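Local coordinates for protein PP1b (Porcine reproductive and respiratory syndrome virus, PDB 6JDR) that probably hydrolyses ATP to unwind RNA and DNA duplexes with 5' to 3' polarity, as the zinc-binding helicase portion of the viral replicase polyprotein, at residues H34-I39 with V71-P76; G93-R98 with S122-P127; C7-A12 with V26-F31. The protein carries 1 engineered substitution. All coordinates share one frame; numbering follows the deposited sequence.

In the fold
All three contacts lie at the chain end that carries the zinc-binding domain and the small sheet beside it. Interaction 3 is buried and interaction 1 lies at the surface; each holds a different zinc ion. In interaction 3 both segments supply ligands, in interaction 1 only 34-39 does, and 71-76 adds a second-shell carbonyl. Interaction 2 is metal-free and partly buried: two antiparallel strands are joined by backbone hydrogen bonds and flanked by apolar packing. Tyr73 of interaction 1 meets Leu126 of interaction 2, and its Ile39 packs on Thr29 of interaction 3. Interactions 2 and 3, about 9 Å apart at their nearest atoms, do not touch; interaction 1 lies between them, touching the sheet and the 26-31 loop.

Interaction 1: residues H34-I39 with V71-P76; sequences HCPVII and VPYKPP. With ZN (zinc ion), chain B.
A chi1 of 176° swings the imidazole of His34 anti to its main-chain nitrogen, where it meets Val71; Tyr73 takes the same setting from the opposing loop and lays its ring against Cys35. The two nitrogens of His34 then serve different partners. ND1 binds the zinc ion at 2.2 Å, while NE2 donates to Val71 O at 2.6 Å. That oxygen sits only 4° out of the imidazole plane, but the N-H...O angle of 137° makes the bond bent. Cys35 SG reaches the same zinc ion at 2.3 Å, and Cys20 and His32 complete the four-ligand site. Cys35 CB lies over one face of Tyr73, 3.8 Å from the ring centroid in a CH-pi contact, with Cys35 SG higher above that face, 4.9 Å from the centroid. Pro75 N lies above the opposite face, toward its rim. Pro36 CD meets Tyr73 CE2 at 3.6 Å. Tyr73 also touches Leu126. A ligand histidine is thus fixed in rotation by the metal on one nitrogen and a second-shell carbonyl on the other; the bond from NE2 probably also makes ND1 a stronger electron donor to the metal.

Interaction 2: residues G93-R98 with S122-P127; sequences GRYQTR and STALLP
Leu125 CD2 sits over one face of the Arg94 guanidinium, 4.0 Å from Arg94 CZ and displaced toward the rim of the group, while the Tyr95 ring meets Ala124 obliquely, with Tyr95 CE1 3.5 Å from Ala124 CB. These contacts border an antiparallel ladder at the middle of a four-stranded sheet, probably part of the 1B domain of this helicase, where strand 93-97 pairs with strand 118-124. Gln96 and Thr123 form a hydrogen-bonded pair: Gln96 N donates to Thr123 O at 2.9 Å, and Thr123 N returns a longer bond to Gln96 O at 3.2 Å. Just past the end of strand 118-124, Leu125 N gives Arg94 O a nearly straight bond of 2.9 Å with an angle of 171°. Tyr95 and Ala124, a non-hydrogen-bonded pair, share one face of the sheet; Gln96 and Thr123 point to the other. Bends at chi2 and chi3 fold the arginine chain beside Leu125, and its NH2 forms a salt bridge with Asp23 of the zinc-binding part. Tyr95 OH bonds to Asp91 O, and Ser122 OG to Val79 O. At the far end of the pairing, Thr97 CG2 touches Ser122 CB at 4.0 Å.

Interaction 3: residues C7-A12 with V26-F31; sequences CGYCGA and VYHTHF. With ZN (zinc ion), chain C.
With CG opposite the carbonyl carbon (chi1 -68°), Tyr9 lies along one face of the His28 imidazole, and its CB, CG and CD2 meet that ring in turn. Tyr9 CB stands over the ring centre, 3.6 Å from the centroid, a CH-pi contact. Tyr9 CG comes next, 3.7 Å from His28 CD2, and Tyr9 CD2 presses closest, 3.4 Å from His28 CG. The rings form an offset stack with planes at 29°, and CE2 runs on past the histidine CB. At the tip, OH hydrogen-bonds to Asp65 and to His32, a ligand of the second zinc ion. Tyr27 CD2 stands over the centre of the opposite face, the edge of its ring toward the imidazole, whose ND1 binds the zinc ion at 2.1 Å. Cys7 SG and Cys10 SG reach that metal at 2.3 Å and 2.2 Å, with Cys25 as the fourth ligand. The Cys7-Cys10 turn resembles a zinc knuckle: Cys7 SG takes weak bonds from the backbone N of Tyr9 and Cys10, and Cys10 SG accepts Ala12 N at 3.6 Å. The site lies beside strand 23-24, whose Val24 packs on Tyr9; helix 63-67 contributes Asp65, and the backbone of Gly8 bonds to Met134 of helix 134-142.

Interaction 1: residues H34-I39 with V71-P76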
loop_
_atom_site.group_PDB
_atom_site.type_symbol
_atom_site.label_atom_id
_atom_site.label_comp_id
_atom_site.label_asym_id
_atom_site.label_seq_id
_atom_site.Cartn_x
_atom_site.Cartn_y
_atom_site.Cartn_z
ATOM N N HIS A 34 -20.881 12.769 -20.343
ATOM C CA HIS A 34 -21.052 11.318 -20.219
ATOM C C HIS A 34 -22.493 10.849 -20.419
ATOM O O HIS A 34 -22.738 9.834 -21.068
ATOM C CB HIS A 34 -20.545 10.876 -18.842
ATOM C CG HIS A 34 -20.749 9.425 -18.553
ATOM N ND1 HIS A 34 -21.619 8.979 -17.584
ATOM C CD2 HIS A 34 -20.187 8.319 -19.091
ATOM C CE1 HIS A 34 -21.595 7.660 -17.542
ATOM N NE2 HIS A 34 -20.736 7.234 -18.450
ATOM N N CYS A 35 -23.444 11.585 -19.856
ATOM C CA CYS A 35 -24.850 11.181 -19.899
ATOM C C CYS A 35 -25.754 12.377 -19.594
ATOM O O CYS A 35 -25.268 13.420 -19.156
ATOM C CB CYS A 35 -25.100 10.038 -18.908
ATOM S SG CYS A 35 -24.910 10.495 -17.175
ATOM N N PRO A 36 -27.070 12.237 -19.837
ATOM C CA PRO A 36 -27.977 13.363 -19.626
ATOM C C PRO A 36 -28.026 13.896 -18.192
ATOM O O PRO A 36 -27.921 13.128 -17.228
ATOM C CB PRO A 36 -29.345 12.788 -20.011
ATOM C CG PRO A 36 -29.043 11.691 -20.962
ATOM C CD PRO A 36 -27.762 11.094 -20.464
ATOM N N VAL A 37 -28.188 15.210 -18.078
ATOM C CA VAL A 37 -28.455 15.861 -16.804
ATOM C C VAL A 37 -29.753 16.653 -16.938
ATOM O O VAL A 37 -29.780 17.706 -17.575
ATOM C CB VAL A 37 -27.307 16.808 -16.402
ATOM C CG1 VAL A 37 -27.564 17.402 -15.024
ATOM C CG2 VAL A 37 -25.977 16.068 -16.435
ATOM N N ILE A 38 -30.831 16.138 -16.351
ATOM C CA ILE A 38 -32.130 16.800 -16.430
ATOM C C ILE A 38 -32.087 18.072 -15.588
ATOM O O ILE A 38 -31.852 18.014 -14.382
ATOM C CB ILE A 38 -33.286 15.902 -15.934
ATOM C CG1 ILE A 38 -33.302 14.550 -16.670
ATOM C CG2 ILE A 38 -34.623 16.618 -16.094
ATOM C CD1 ILE A 38 -33.256 14.652 -18.180
ATOM N N ILE A 39 -32.302 19.215 -16.231
ATOM C CA ILE A 39 -32.263 20.500 -15.539
ATOM C C ILE A 39 -33.666 21.101 -15.371
ATOM O O ILE A 39 -34.665 20.498 -15.762
ATOM C CB ILE A 39 -31.294 21.496 -16.226
ATOM C CG1 ILE A 39 -31.690 21.774 -17.677
ATOM C CG2 ILE A 39 -29.873 20.961 -16.163
ATOM C CD1 ILE A 39 -31.017 23.005 -18.245
ATOM N N VAL A 71 -16.642 4.570 -19.859
ATOM C CA VAL A 71 -17.764 3.996 -19.121
ATOM C C VAL A 71 -19.064 4.255 -19.895
ATOM O O VAL A 71 -19.592 5.363 -19.850
ATOM C CB VAL A 71 -17.847 4.586 -17.700
ATOM C CG1 VAL A 71 -18.921 3.879 -16.885
ATOM C CG2 VAL A 71 -16.500 4.472 -16.995
ATOM N N PRO A 72 -19.574 3.241 -20.627
ATOM C CA PRO A 72 -20.794 3.401 -21.433
ATOM C C PRO A 72 -22.046 3.686 -20.616
ATOM O O PRO A 72 -22.313 2.989 -19.638
ATOM C CB PRO A 72 -20.957 2.043 -22.128
ATOM C CG PRO A 72 -19.638 1.366 -22.024
ATOM C CD PRO A 72 -18.964 1.911 -20.805
ATOM N N TYR A 73 -22.807 4.698 -21.019
ATOM C CA TYR A 73 -24.111 4.947 -20.434
ATOM C C TYR A 73 -25.158 4.136 -21.192
ATOM O O TYR A 73 -25.326 4.308 -22.396
ATOM C CB TYR A 73 -24.467 6.434 -20.470
ATOM C CG TYR A 73 -25.889 6.696 -20.040
ATOM C CD1 TYR A 73 -26.316 6.359 -18.763
ATOM C CD2 TYR A 73 -26.816 7.254 -20.917
ATOM C CE1 TYR A 73 -27.623 6.576 -18.363
ATOM C CE2 TYR A 73 -28.127 7.480 -20.524
ATOM C CZ TYR A 73 -28.523 7.138 -19.248
ATOM O OH TYR A 73 -29.819 7.357 -18.847
ATOM N N LYS A 74 -25.837 3.246 -20.471
ATOM C CA LYS A 74 -26.920 2.437 -21.008
ATOM C C LYS A 74 -28.213 2.933 -20.368
ATOM O O LYS A 74 -28.422 2.737 -19.168
ATOM C CB LYS A 74 -26.703 0.964 -20.658
ATOM C CG LYS A 74 -25.428 0.358 -21.235
ATOM C CD LYS A 74 -24.810 -0.677 -20.296
ATOM C CE LYS A 74 -23.463 -1.167 -20.813
ATOM N NZ LYS A 74 -22.713 -1.984 -19.815
ATOM N N PRO A 75 -29.080 3.598 -21.149
ATOM C CA PRO A 75 -30.293 4.144 -20.526
ATOM C C PRO A 75 -31.224 3.043 -20.007
ATOM O O PRO A 75 -31.526 2.107 -20.739
ATOM C CB PRO A 75 -30.947 4.952 -21.655
ATOM C CG PRO A 75 -30.347 4.446 -22.921
ATOM C CD PRO A 75 -28.984 3.924 -22.584
ATOM N N PRO A 76 -31.665 3.146 -18.741
ATOM C CA PRO A 76 -32.531 2.118 -18.165
ATOM C C PRO A 76 -33.970 2.225 -18.658
ATOM O O PRO A 76 -34.348 3.241 -19.243
ATOM C CB PRO A 76 -32.465 2.410 -16.670
ATOM C CG PRO A 76 -32.255 3.882 -16.597
ATOM C CD PRO A 76 -31.453 4.268 -17.809
HETATM ZN ZN ZN B . -22.801 10.340 -16.379
#

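Interaction 2: residues G93-R98 with S122-P127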
loop_
_atom_site.group_PDB
_atom_site.type_symbol
_atom_site.label_atom_id
_atom_site.label_comp_id
_atom_site.label_asym_id
_atom_site.label_seq_id
_atom_site.Cartn_x
_atom_site.Cartn_y
_atom_site.Cartn_z
ATOM N N GLY A 93 -34.398 4.117 -4.024
ATOM C CA GLY A 93 -33.377 4.719 -4.874
ATOM C C GLY A 93 -33.778 6.108 -5.330
ATOM O O GLY A 93 -34.507 6.809 -4.628
ATOM N N ARG A 94 -33.315 6.500 -6.514
ATOM C CA ARG A 94 -33.555 7.846 -7.032
ATOM C C ARG A 94 -33.998 7.798 -8.497
ATOM O O ARG A 94 -33.421 7.067 -9.303
ATOM C CB ARG A 94 -32.292 8.692 -6.862
ATOM C CG ARG A 94 -32.554 10.149 -6.507
ATOM C CD ARG A 94 -31.624 10.620 -5.398
ATOM N NE ARG A 94 -30.212 10.469 -5.757
ATOM C CZ ARG A 94 -29.385 11.463 -6.087
ATOM N NH1 ARG A 94 -29.791 12.734 -6.112
ATOM N NH2 ARG A 94 -28.122 11.181 -6.391
ATOM N N TYR A 95 -35.031 8.576 -8.824
ATOM C CA TYR A 95 -35.706 8.499 -10.121
ATOM C C TYR A 95 -36.025 9.884 -10.684
ATOM O O TYR A 95 -36.358 10.800 -9.931
ATOM C CB TYR A 95 -37.024 7.739 -9.974
ATOM C CG TYR A 95 -36.908 6.320 -9.454
ATOM C CD1 TYR A 95 -36.852 5.240 -10.332
ATOM C CD2 TYR A 95 -36.885 6.052 -8.084
ATOM C CE1 TYR A 95 -36.762 3.939 -9.866
ATOM C CE2 TYR A 95 -36.794 4.753 -7.608
ATOM C CZ TYR A 95 -36.735 3.698 -8.503
ATOM O OH TYR A 95 -36.645 2.397 -8.047
ATOM N N GLN A 96 -35.934 10.028 -12.006
ATOM C CA GLN A 96 -36.417 11.228 -12.695
ATOM C C GLN A 96 -37.871 11.000 -13.098
ATOM O O GLN A 96 -38.221 9.929 -13.591
ATOM C CB GLN A 96 -35.581 11.538 -13.944
ATOM C CG GLN A 96 -34.170 12.043 -13.672
ATOM C CD GLN A 96 -34.118 13.481 -13.177
ATOM O OE1 GLN A 96 -35.143 14.163 -13.081
ATOM N NE2 GLN A 96 -32.914 13.948 -12.854
ATOM N N THR A 97 -38.706 12.011 -12.873
ATOM C CA THR A 97 -40.128 11.967 -13.207
ATOM C C THR A 97 -40.553 13.330 -13.734
ATOM O O THR A 97 -39.759 14.270 -13.722
ATOM C CB THR A 97 -40.987 11.654 -11.967
ATOM O OG1 THR A 97 -40.912 12.749 -11.045
ATOM C CG2 THR A 97 -40.516 10.376 -11.282
ATOM N N ARG A 98 -41.808 13.447 -14.170
ATOM C CA ARG A 98 -42.353 14.735 -14.619
ATOM C C ARG A 98 -42.340 15.795 -13.511
ATOM O O ARG A 98 -42.300 16.987 -13.795
ATOM C CB ARG A 98 -43.768 14.575 -15.195
ATOM C CG ARG A 98 -44.839 14.128 -14.206
ATOM C CD ARG A 98 -46.214 14.119 -14.860
ATOM N NE ARG A 98 -47.268 13.698 -13.934
ATOM C CZ ARG A 98 -47.647 12.437 -13.715
ATOM N NH1 ARG A 98 -47.071 11.418 -14.350
ATOM N NH2 ARG A 98 -48.618 12.188 -12.843
ATOM N N SER A 122 -40.963 6.792 -14.804
ATOM C CA SER A 122 -39.755 7.024 -14.026
ATOM C C SER A 122 -38.550 6.301 -14.609
ATOM O O SER A 122 -38.610 5.109 -14.922
ATOM C CB SER A 122 -39.969 6.590 -12.570
ATOM O OG SER A 122 -40.061 5.178 -12.461
ATOM N N THR A 123 -37.456 7.039 -14.754
ATOM C CA THR A 123 -36.171 6.453 -15.094
ATOM C C THR A 123 -35.305 6.515 -13.847
ATOM O O THR A 123 -35.115 7.587 -13.273
ATOM C CB THR A 123 -35.481 7.214 -16.239
ATOM O OG1 THR A 123 -35.354 8.597 -15.886
ATOM C CG2 THR A 123 -36.287 7.093 -17.524
ATOM N N ALA A 124 -34.804 5.360 -13.421
ATOM C CA ALA A 124 -33.924 5.281 -12.264
ATOM C C ALA A 124 -32.532 5.795 -12.610
ATOM O O ALA A 124 -32.035 5.569 -13.715
ATOM C CB ALA A 124 -33.835 3.845 -11.767
ATOM N N LEU A 125 -31.914 6.493 -11.662
ATOM C CA LEU A 125 -30.495 6.829 -11.750
ATOM C C LEU A 125 -29.676 5.558 -11.606
ATOM O O LEU A 125 -29.976 4.716 -10.757
ATOM C CB LEU A 125 -30.098 7.823 -10.655
ATOM C CG LEU A 125 -30.177 9.307 -11.017
ATOM C CD1 LEU A 125 -31.491 9.652 -11.700
ATOM C CD2 LEU A 125 -29.972 10.159 -9.771
ATOM N N LEU A 126 -28.647 5.419 -12.436
ATOM C CA LEU A 126 -27.748 4.271 -12.357
ATOM C C LEU A 126 -26.831 4.406 -11.141
ATOM O O LEU A 126 -26.604 5.515 -10.646
ATOM C CB LEU A 126 -26.907 4.152 -13.633
ATOM C CG LEU A 126 -27.677 3.926 -14.938
ATOM C CD1 LEU A 126 -26.766 4.074 -16.143
ATOM C CD2 LEU A 126 -28.340 2.557 -14.951
ATOM N N PRO A 127 -26.297 3.277 -10.650
ATOM C CA PRO A 127 -25.371 3.343 -9.517
ATOM C C PRO A 127 -23.941 3.758 -9.893
ATOM O O PRO A 127 -23.115 3.930 -8.997
ATOM C CB PRO A 127 -25.385 1.908 -8.980
ATOM C CG PRO A 127 -25.671 1.064 -10.178
ATOM C CD PRO A 127 -26.566 1.887 -11.065
#

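Interaction 3: residues C7-A12 with V26-F31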
loop_
_atom_site.group_PDB
_atom_site.type_symbol
_atom_site.label_atom_id
_atom_site.label_comp_id
_atom_site.label_asym_id
_atom_site.label_seq_id
_atom_site.Cartn_x
_atom_site.Cartn_y
_atom_site.Cartn_z
ATOM N N CYS A 7 -22.395 18.487 -4.371
ATOM C CA CYS A 7 -21.897 18.183 -5.709
ATOM C C CYS A 7 -20.743 17.185 -5.669
ATOM O O CYS A 7 -19.836 17.310 -4.852
ATOM C CB CYS A 7 -21.446 19.472 -6.406
ATOM S SG CYS A 7 -20.837 19.260 -8.099
ATOM N N GLY A 8 -20.786 16.201 -6.564
ATOM C CA GLY A 8 -19.738 15.185 -6.664
ATOM C C GLY A 8 -18.419 15.716 -7.193
ATOM O O GLY A 8 -17.374 15.117 -6.950
ATOM N N TYR A 9 -18.463 16.830 -7.925
ATOM C CA TYR A 9 -17.251 17.483 -8.425
ATOM C C TYR A 9 -16.642 18.406 -7.369
ATOM O O TYR A 9 -15.491 18.220 -6.959
ATOM C CB TYR A 9 -17.545 18.313 -9.678
ATOM C CG TYR A 9 -17.913 17.523 -10.915
ATOM C CD1 TYR A 9 -16.976 16.714 -11.550
ATOM C CD2 TYR A 9 -19.187 17.614 -11.472
ATOM C CE1 TYR A 9 -17.301 16.000 -12.694
ATOM C CE2 TYR A 9 -19.522 16.908 -12.615
ATOM C CZ TYR A 9 -18.575 16.101 -13.223
ATOM O OH TYR A 9 -18.900 15.393 -14.356
ATOM N N CYS A 10 -17.431 19.394 -6.937
ATOM C CA CYS A 10 -16.924 20.531 -6.157
ATOM C C CYS A 10 -17.447 20.648 -4.723
ATOM O O CYS A 10 -16.996 21.516 -3.976
ATOM C CB CYS A 10 -17.252 21.828 -6.891
ATOM S SG CYS A 10 -19.024 22.189 -6.947
ATOM N N GLY A 11 -18.402 19.809 -4.339
ATOM C CA GLY A 11 -18.945 19.832 -2.981
ATOM C C GLY A 11 -19.986 20.903 -2.679
ATOM O O GLY A 11 -20.501 20.958 -1.565
ATOM N N ALA A 12 -20.310 21.751 -3.654
ATOM C CA ALA A 12 -21.354 22.763 -3.481
ATOM C C ALA A 12 -22.729 22.093 -3.398
ATOM O O ALA A 12 -22.857 20.925 -3.757
ATOM C CB ALA A 12 -21.318 23.749 -4.638
ATOM N N VAL A 26 -25.548 23.571 -9.808
ATOM C CA VAL A 26 -26.074 24.279 -10.972
ATOM C C VAL A 26 -24.999 24.460 -12.046
ATOM O O VAL A 26 -25.258 24.268 -13.236
ATOM C CB VAL A 26 -26.665 25.652 -10.554
ATOM C CG1 VAL A 26 -26.976 26.526 -11.766
ATOM C CG2 VAL A 26 -27.920 25.451 -9.713
ATOM N N TYR A 27 -23.795 24.827 -11.623
ATOM C CA TYR A 27 -22.692 25.035 -12.553
ATOM C C TYR A 27 -22.359 23.752 -13.323
ATOM O O TYR A 27 -22.272 23.765 -14.548
ATOM C CB TYR A 27 -21.454 25.545 -11.806
ATOM C CG TYR A 27 -20.257 25.776 -12.697
ATOM C CD1 TYR A 27 -20.229 26.841 -13.594
ATOM C CD2 TYR A 27 -19.151 24.931 -12.646
ATOM C CE1 TYR A 27 -19.134 27.056 -14.416
ATOM C CE2 TYR A 27 -18.054 25.137 -13.465
ATOM C CZ TYR A 27 -18.048 26.200 -14.346
ATOM O OH TYR A 27 -16.959 26.408 -15.160
ATOM N N HIS A 28 -22.210 22.646 -12.600
ATOM C CA HIS A 28 -21.768 21.389 -13.202
ATOM C C HIS A 28 -22.839 20.621 -13.972
ATOM O O HIS A 28 -22.543 19.577 -14.555
ATOM C CB HIS A 28 -21.143 20.485 -12.141
ATOM C CG HIS A 28 -19.766 20.904 -11.744
ATOM N ND1 HIS A 28 -19.491 21.501 -10.535
ATOM C CD2 HIS A 28 -18.586 20.823 -12.403
ATOM C CE1 HIS A 28 -18.199 21.763 -10.462
ATOM N NE2 HIS A 28 -17.627 21.361 -11.582
ATOM N N THR A 29 -24.069 21.133 -14.001
ATOM C CA THR A 29 -25.102 20.561 -14.863
ATOM C C THR A 29 -24.727 20.629 -16.347
ATOM O O THR A 29 -25.298 19.904 -17.159
ATOM C CB THR A 29 -26.467 21.272 -14.683
ATOM O OG1 THR A 29 -26.294 22.689 -14.790
ATOM C CG2 THR A 29 -27.088 20.943 -13.337
ATOM N N HIS A 30 -23.789 21.504 -16.706
ATOM C CA HIS A 30 -23.463 21.745 -18.113
ATOM C C HIS A 30 -22.050 21.288 -18.522
ATOM O O HIS A 30 -21.587 21.621 -19.612
ATOM C CB HIS A 30 -23.651 23.240 -18.426
ATOM C CG HIS A 30 -25.083 23.652 -18.595
ATOM N ND1 HIS A 30 -26.032 23.491 -17.606
ATOM C CD2 HIS A 30 -25.724 24.230 -19.639
ATOM C CE1 HIS A 30 -27.195 23.947 -18.036
ATOM N NE2 HIS A 30 -27.035 24.402 -19.266
ATOM N N PHE A 31 -21.372 20.526 -17.664
ATOM C CA PHE A 31 -20.022 20.038 -17.966
ATOM C C PHE A 31 -19.890 18.523 -17.751
ATOM O O PHE A 31 -18.826 18.027 -17.366
ATOM C CB PHE A 31 -18.985 20.794 -17.129
ATOM C CG PHE A 31 -18.975 22.275 -17.371
ATOM C CD1 PHE A 31 -18.214 22.822 -18.399
ATOM C CD2 PHE A 31 -19.725 23.129 -16.572
ATOM C CE1 PHE A 31 -18.200 24.190 -18.625
ATOM C CE2 PHE A 31 -19.714 24.499 -16.793
ATOM C CZ PHE A 31 -18.951 25.033 -17.820
HETATM ZN ZN ZN C . -20.229 21.407 -8.554
#